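PDB 4M9Q: ARF-like GTPase from Chlamydomonas reinhardtii, which belongs to the ARF-like small GTPases, of the P-loop NTPase fold, and is held here with phosphoaminophosphonic acid-guanylate ester and a magnesium ion. Local coordinates for residues R136-M148 / D155-T168. Residues are numbered along the deposited sequence; the frame is centred on the assembly and turned at random.
With GNP (phosphoaminophosphonic acid-guanylate ester), chain D.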
loop_
_atom_site.group_PDB
_atom_site.type_symbol
_atom_site.label_atom_id
_atom_site.label_comp_id
_atom_site.label_asym_id
_atom_site.label_seq_id
_atom_site.Cartn_x
_atom_site.Cartn_y
_atom_site.Cartn_z
ATOM N N ARG A 136 -5.881 -3.030 14.565
ATOM C CA ARG A 136 -5.342 -4.321 15.018
ATOM C C ARG A 136 -4.822 -5.166 13.864
ATOM O O ARG A 136 -4.855 -6.393 13.914
ATOM C CB ARG A 136 -6.373 -5.093 15.811
ATOM C CG ARG A 136 -6.648 -4.481 17.183
ATOM C CD ARG A 136 -5.374 -4.409 18.008
ATOM N NE ARG A 136 -5.544 -3.617 19.213
ATOM C CZ ARG A 136 -5.425 -2.297 19.270
ATOM N NH1 ARG A 136 -5.120 -1.600 18.189
ATOM N NH2 ARG A 136 -5.594 -1.672 20.424
ATOM N N ASN A 137 -4.350 -4.494 12.824
ATOM C CA ASN A 137 -3.552 -5.119 11.829
ATOM C C ASN A 137 -2.145 -4.623 12.106
ATOM O O ASN A 137 -1.920 -3.426 12.350
ATOM C CB ASN A 137 -3.953 -4.646 10.437
ATOM C CG ASN A 137 -5.230 -5.278 9.956
ATOM O OD1 ASN A 137 -6.293 -4.973 10.477
ATOM N ND2 ASN A 137 -5.134 -6.152 8.950
ATOM N N SER A 138 -1.196 -5.548 12.081
ATOM C CA SER A 138 0.166 -5.196 12.317
ATOM C C SER A 138 0.538 -4.067 11.348
ATOM O O SER A 138 0.141 -4.087 10.186
ATOM C CB SER A 138 1.042 -6.424 12.167
ATOM O OG SER A 138 2.394 -6.034 12.188
ATOM N N HIS A 139 1.258 -3.051 11.824
ATOM C CA HIS A 139 1.600 -1.942 10.968
ATOM C C HIS A 139 2.728 -1.190 11.491
ATOM O O HIS A 139 3.038 -1.234 12.688
ATOM C CB HIS A 139 0.454 -0.999 10.817
ATOM C CG HIS A 139 0.028 -0.374 12.097
ATOM N ND1 HIS A 139 -0.807 -0.991 12.936
ATOM C CD2 HIS A 139 0.402 0.839 12.712
ATOM C CE1 HIS A 139 -1.002 -0.199 14.041
ATOM N NE2 HIS A 139 -0.237 0.906 13.906
ATOM N N ASN A 140 3.352 -0.444 10.601
ATOM C CA ASN A 140 4.487 0.378 10.983
ATOM C C ASN A 140 4.468 1.575 10.077
ATOM O O ASN A 140 4.051 1.443 8.916
ATOM C CB ASN A 140 5.773 -0.420 10.764
ATOM C CG ASN A 140 6.924 0.048 11.621
ATOM O OD1 ASN A 140 6.897 1.102 12.244
ATOM N ND2 ASN A 140 7.961 -0.769 11.665
ATOM N N VAL A 141 4.953 2.716 10.555
ATOM C CA VAL A 141 4.885 3.938 9.773
ATOM C C VAL A 141 6.276 4.366 9.460
ATOM O O VAL A 141 7.106 4.401 10.348
ATOM C CB VAL A 141 4.219 5.097 10.560
ATOM C CG1 VAL A 141 4.297 6.416 9.775
ATOM C CG2 VAL A 141 2.783 4.716 10.929
ATOM N N PHE A 142 6.521 4.710 8.210
ATOM C CA PHE A 142 7.839 5.067 7.750
ATOM C C PHE A 142 7.737 6.378 7.020
ATOM O O PHE A 142 7.043 6.477 6.027
ATOM C CB PHE A 142 8.334 4.046 6.751
ATOM C CG PHE A 142 8.470 2.669 7.318
ATOM C CD1 PHE A 142 7.441 1.752 7.195
ATOM C CD2 PHE A 142 9.641 2.276 7.926
ATOM C CE1 PHE A 142 7.567 0.482 7.691
ATOM C CE2 PHE A 142 9.766 1.011 8.448
ATOM C CZ PHE A 142 8.722 0.122 8.343
ATOM N N PRO A 143 8.423 7.407 7.522
ATOM C CA PRO A 143 8.490 8.616 6.768
ATOM C C PRO A 143 9.356 8.446 5.536
ATOM O O PRO A 143 10.359 7.751 5.597
ATOM C CB PRO A 143 9.136 9.613 7.740
ATOM C CG PRO A 143 9.525 8.861 8.944
ATOM C CD PRO A 143 9.054 7.469 8.837
ATOM N N CYS A 144 9.026 9.130 4.433
ATOM C CA CYS A 144 9.793 8.972 3.217
ATOM C C CYS A 144 9.565 10.121 2.272
ATOM O O CYS A 144 8.732 11.014 2.502
ATOM C CB CYS A 144 9.402 7.679 2.509
ATOM S SG CYS A 144 7.709 7.753 1.919
ATOM N N THR A 145 10.329 10.082 1.184
ATOM C CA THR A 145 10.256 11.066 0.104
ATOM C C THR A 145 10.352 10.317 -1.205
ATOM O O THR A 145 11.416 9.953 -1.670
ATOM C CB THR A 145 11.421 12.064 0.267
ATOM O OG1 THR A 145 11.296 12.624 1.560
ATOM C CG2 THR A 145 11.398 13.167 -0.778
ATOM N N ALA A 146 9.202 10.008 -1.745
ATOM C CA ALA A 146 9.077 9.223 -2.955
ATOM C C ALA A 146 9.672 10.029 -4.107
ATOM O O ALA A 146 10.094 9.449 -5.084
ATOM C CB ALA A 146 7.599 8.927 -3.223
ATOM N N LYS A 147 9.661 11.348 -4.022
ATOM C CA LYS A 147 10.225 12.195 -5.072
ATOM C C LYS A 147 11.455 12.930 -4.569
ATOM O O LYS A 147 11.375 14.107 -4.214
ATOM C CB LYS A 147 9.180 13.216 -5.569
ATOM C CG LYS A 147 9.529 13.876 -6.902
ATOM C CD LYS A 147 8.588 15.021 -7.251
ATOM C CE LYS A 147 9.047 15.809 -8.485
ATOM N NZ LYS A 147 9.201 17.284 -8.249
ATOM N N MET A 148 12.596 12.260 -4.565
ATOM C CA MET A 148 13.878 12.921 -4.199
ATOM C C MET A 148 14.286 13.910 -5.318
ATOM O O MET A 148 13.805 13.813 -6.460
ATOM C CB MET A 148 14.990 11.892 -3.908
ATOM C CG MET A 148 14.785 11.063 -2.637
ATOM S SD MET A 148 15.139 11.929 -1.084
ATOM C CE MET A 148 16.869 11.513 -0.793
ATOM N N ASP A 155 15.110 7.339 -1.891
ATOM C CA ASP A 155 15.144 7.300 -0.454
ATOM C C ASP A 155 15.164 5.862 0.013
ATOM O O ASP A 155 14.227 5.097 -0.245
ATOM C CB ASP A 155 13.898 8.006 0.043
ATOM C CG ASP A 155 13.799 8.073 1.524
ATOM O OD1 ASP A 155 12.810 8.691 1.966
ATOM O OD2 ASP A 155 14.631 7.502 2.237
ATOM N N HIS A 156 16.205 5.507 0.733
ATOM C CA HIS A 156 16.344 4.178 1.315
ATOM C C HIS A 156 15.203 3.781 2.218
ATOM O O HIS A 156 14.970 2.600 2.420
ATOM C CB HIS A 156 17.679 4.057 2.064
ATOM C CG HIS A 156 17.734 4.827 3.368
ATOM N ND1 HIS A 156 17.292 4.313 4.538
ATOM C CD2 HIS A 156 18.190 6.125 3.657
ATOM C CE1 HIS A 156 17.458 5.233 5.529
ATOM N NE2 HIS A 156 18.005 6.334 4.988
ATOM N N ARG A 157 14.495 4.769 2.781
ATOM C CA ARG A 157 13.319 4.500 3.629
ATOM C C ARG A 157 12.264 3.657 2.886
ATOM O O ARG A 157 11.535 2.884 3.506
ATOM C CB ARG A 157 12.688 5.802 4.147
ATOM C CG ARG A 157 13.519 6.694 5.094
ATOM C CD ARG A 157 13.398 8.157 4.625
ATOM N NE ARG A 157 13.077 9.209 5.586
ATOM C CZ ARG A 157 12.754 10.466 5.240
ATOM N NH1 ARG A 157 12.692 10.837 3.941
ATOM N NH2 ARG A 157 12.477 11.354 6.197
ATOM N N LEU A 158 12.170 3.787 1.567
ATOM C CA LEU A 158 11.153 3.026 0.817
ATOM C C LEU A 158 11.393 1.500 0.878
ATOM O O LEU A 158 10.463 0.752 1.215
ATOM C CB LEU A 158 11.054 3.447 -0.642
ATOM C CG LEU A 158 10.785 4.926 -0.887
ATOM C CD1 LEU A 158 10.778 5.200 -2.393
ATOM C CD2 LEU A 158 9.524 5.415 -0.195
ATOM N N ARG A 159 12.614 1.056 0.566
ATOM C CA ARG A 159 12.977 -0.369 0.751
ATOM C C ARG A 159 12.908 -0.792 2.210
ATOM O O ARG A 159 12.478 -1.904 2.509
ATOM C CB ARG A 159 14.378 -0.700 0.179
ATOM C CG ARG A 159 14.446 -0.834 -1.351
ATOM C CD ARG A 159 13.902 -2.195 -1.773
ATOM N NE ARG A 159 13.611 -2.282 -3.206
ATOM C CZ ARG A 159 13.369 -3.414 -3.875
ATOM N NH1 ARG A 159 13.375 -4.591 -3.265
ATOM N NH2 ARG A 159 13.129 -3.364 -5.183
ATOM N N ASP A 160 13.329 0.072 3.129
ATOM C CA ASP A 160 13.204 -0.250 4.552
ATOM C C ASP A 160 11.768 -0.627 4.875
ATOM O O ASP A 160 11.492 -1.655 5.490
ATOM C CB ASP A 160 13.635 0.890 5.422
ATOM C CG ASP A 160 15.144 1.164 5.347
ATOM O OD1 ASP A 160 15.912 0.320 4.784
ATOM O OD2 ASP A 160 15.558 2.255 5.848
ATOM N N GLY A 161 10.836 0.167 4.401
ATOM C CA GLY A 161 9.421 -0.116 4.629
ATOM C C GLY A 161 9.021 -1.410 3.957
ATOM O O GLY A 161 8.418 -2.264 4.579
ATOM N N LEU A 162 9.430 -1.594 2.704
ATOM C CA LEU A 162 9.154 -2.848 1.996
ATOM C C LEU A 162 9.722 -4.055 2.724
ATOM O O LEU A 162 9.038 -5.061 2.859
ATOM C CB LEU A 162 9.651 -2.785 0.551
ATOM C CG LEU A 162 9.241 -3.930 -0.345
ATOM C CD1 LEU A 162 7.734 -4.039 -0.404
ATOM C CD2 LEU A 162 9.796 -3.732 -1.740
ATOM N N LYS A 163 10.942 -3.943 3.236
ATOM C CA LYS A 163 11.588 -5.076 3.923
ATOM C C LYS A 163 10.865 -5.429 5.223
ATOM O O LYS A 163 10.768 -6.586 5.577
ATOM C CB LYS A 163 13.042 -4.757 4.288
ATOM C CG LYS A 163 14.044 -5.045 3.190
ATOM C CD LYS A 163 15.441 -4.445 3.462
ATOM C CE LYS A 163 16.460 -5.017 2.478
ATOM N NZ LYS A 163 16.825 -6.467 2.765
ATOM N N TRP A 164 10.395 -4.419 5.951
ATOM C CA TRP A 164 9.586 -4.688 7.131
ATOM C C TRP A 164 8.309 -5.421 6.720
ATOM O O TRP A 164 7.897 -6.356 7.386
ATOM C CB TRP A 164 9.236 -3.409 7.842
ATOM C CG TRP A 164 8.274 -3.670 8.950
ATOM C CD1 TRP A 164 8.561 -4.090 10.264
ATOM C CD2 TRP A 164 6.827 -3.631 8.885
ATOM N NE1 TRP A 164 7.410 -4.267 10.974
ATOM C CE2 TRP A 164 6.339 -4.020 10.203
ATOM C CE3 TRP A 164 5.943 -3.293 7.939
ATOM C CZ2 TRP A 164 5.020 -4.056 10.500
ATOM C CZ3 TRP A 164 4.591 -3.363 8.238
ATOM C CH2 TRP A 164 4.150 -3.754 9.494
ATOM N N LEU A 165 7.674 -5.006 5.621
ATOM C CA LEU A 165 6.417 -5.625 5.203
ATOM C C LEU A 165 6.672 -7.077 4.834
ATOM O O LEU A 165 5.965 -7.981 5.295
ATOM C CB LEU A 165 5.835 -4.964 3.959
ATOM C CG LEU A 165 4.380 -4.545 3.879
ATOM C CD1 LEU A 165 3.932 -4.537 2.427
ATOM C CD2 LEU A 165 3.488 -5.343 4.749
ATOM N N VAL A 166 7.688 -7.270 3.996
ATOM C CA VAL A 166 7.939 -8.591 3.448
ATOM C C VAL A 166 8.329 -9.532 4.576
ATOM O O VAL A 166 7.884 -10.669 4.614
ATOM C CB VAL A 166 8.974 -8.558 2.301
ATOM C CG1 VAL A 166 9.373 -9.979 1.958
ATOM C CG2 VAL A 166 8.361 -7.821 1.089
ATOM N N GLY A 167 9.117 -9.036 5.506
ATOM C CA GLY A 167 9.495 -9.814 6.678
ATOM C C GLY A 167 8.303 -10.173 7.541
ATOM O O GLY A 167 8.244 -11.253 8.114
ATOM N N THR A 168 7.337 -9.279 7.632
ATOM C CA THR A 168 6.152 -9.601 8.392
ATOM C C THR A 168 5.360 -10.638 7.673
ATOM O O THR A 168 4.929 -11.600 8.303
ATOM C CB THR A 168 5.309 -8.356 8.642
ATOM O OG1 THR A 168 6.115 -7.401 9.335
ATOM C CG2 THR A 168 4.158 -8.624 9.471
HETATM P PG GNP D . -3.594 8.961 -7.723
HETATM O O1G GNP D . -2.905 8.159 -8.951
HETATM O O2G GNP D . -3.970 7.993 -6.548
HETATM O O3G GNP D . -4.749 9.786 -8.319
HETATM N N3B GNP D . -2.382 9.941 -7.047
HETATM P PB GNP D . -0.925 9.205 -6.610
HETATM O O1B GNP D . -0.507 8.007 -7.609
HETATM O O2B GNP D . -1.091 8.758 -5.184
HETATM O O3A GNP D . 0.066 10.445 -6.667
HETATM P PA GNP D . 1.356 10.629 -7.579
HETATM O O1A GNP D . 0.748 10.816 -8.914
HETATM O O2A GNP D . 2.293 9.517 -7.263
HETATM O "O5'" GNP D . 1.889 11.997 -6.949
HETATM C "C5'" GNP D . 0.974 13.108 -6.790
HETATM C "C4'" GNP D . 1.744 14.454 -6.852
HETATM O "O4'" GNP D . 2.639 14.460 -5.731
HETATM C "C3'" GNP D . 2.687 14.580 -8.039
HETATM O "O3'" GNP D . 3.021 15.935 -8.336
HETATM C "C2'" GNP D . 3.972 14.016 -7.538
HETATM O "O2'" GNP D . 5.117 14.481 -8.191
HETATM C "C1'" GNP D . 3.988 14.570 -6.147
HETATM N N9 GNP D . 4.857 13.879 -5.190
HETATM C C8 GNP D . 4.886 12.561 -4.998
HETATM N N7 GNP D . 5.734 12.248 -4.009
HETATM C C5 GNP D . 6.277 13.387 -3.569
HETATM C C6 GNP D . 7.280 13.711 -2.540
HETATM O O6 GNP D . 7.829 12.827 -1.856
HETATM N N1 GNP D . 7.563 14.983 -2.358
HETATM C C2 GNP D . 6.979 15.986 -3.085
HETATM N N2 GNP D . 7.369 17.235 -2.816
HETATM N N3 GNP D . 6.050 15.774 -4.053
HETATM C C4 GNP D . 5.697 14.477 -4.347
HETATM O O HOH W 1 12.717 8.345 -3.308
#
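Trp-164 sets its CG anti to the backbone N (chi1 173°), which swings the indole from helix 157-168 against strand 139-143, where the CB of Asn-140 points at it from the strand backbone. That CB lies 3.6 Å from the centroid of the six-membered ring and 9° off its normal, a CH-pi contact, while chi1 of Asn-140 (CG anti to N) carries ND2 over the same face nearer the pyrrole. On the opposite face sits Thr-168 OG1, whose hydrogen bond to Trp-164 O holds it there. About one helical turn before Trp-164, Gly-161 CA lies over the centre of the Phe-142 ring, 3.6 Å from its centroid. The Phe-142 and Trp-164 rings meet obliquely, CZ of the former 3.6 Å from CB of the latter.

Nearer the nucleotide the contact turns polar. Asp-155 OD1 accepts from Thr-145 N (2.9 Å) through its anti lone pair, and OD2 caps the helix by taking Arg-157 N (2.8 Å); these two bonds fix the carboxylate. A salt bridge from Arg-157 NH1 to OD1 belongs to one of two side-chain conformers and is less certain. Lys-147 N donates to GNP O6 (3.2 Å, N-H...O angle 162°), consistent with Asp-155 acting in the second shell, behind the loop that meets the base. That loop, Thr-145 to Lys-147, probably corresponds to the G5 motif of small GTPases. Cys-144 CB packs on Leu-158 CD2 at 3.5 Å.

In this P-loop NTPase fold, strand and helix run nearly antiparallel, their axes 8.5 Å apart at closest approach. The strand edges the chain's six-stranded sheet, its backbone hydrogen-bonded to strand 108-113, which Phe-142 and Leu-165 both touch at Cys-109, while Leu-158 reaches helix 17-24 at Leu-20.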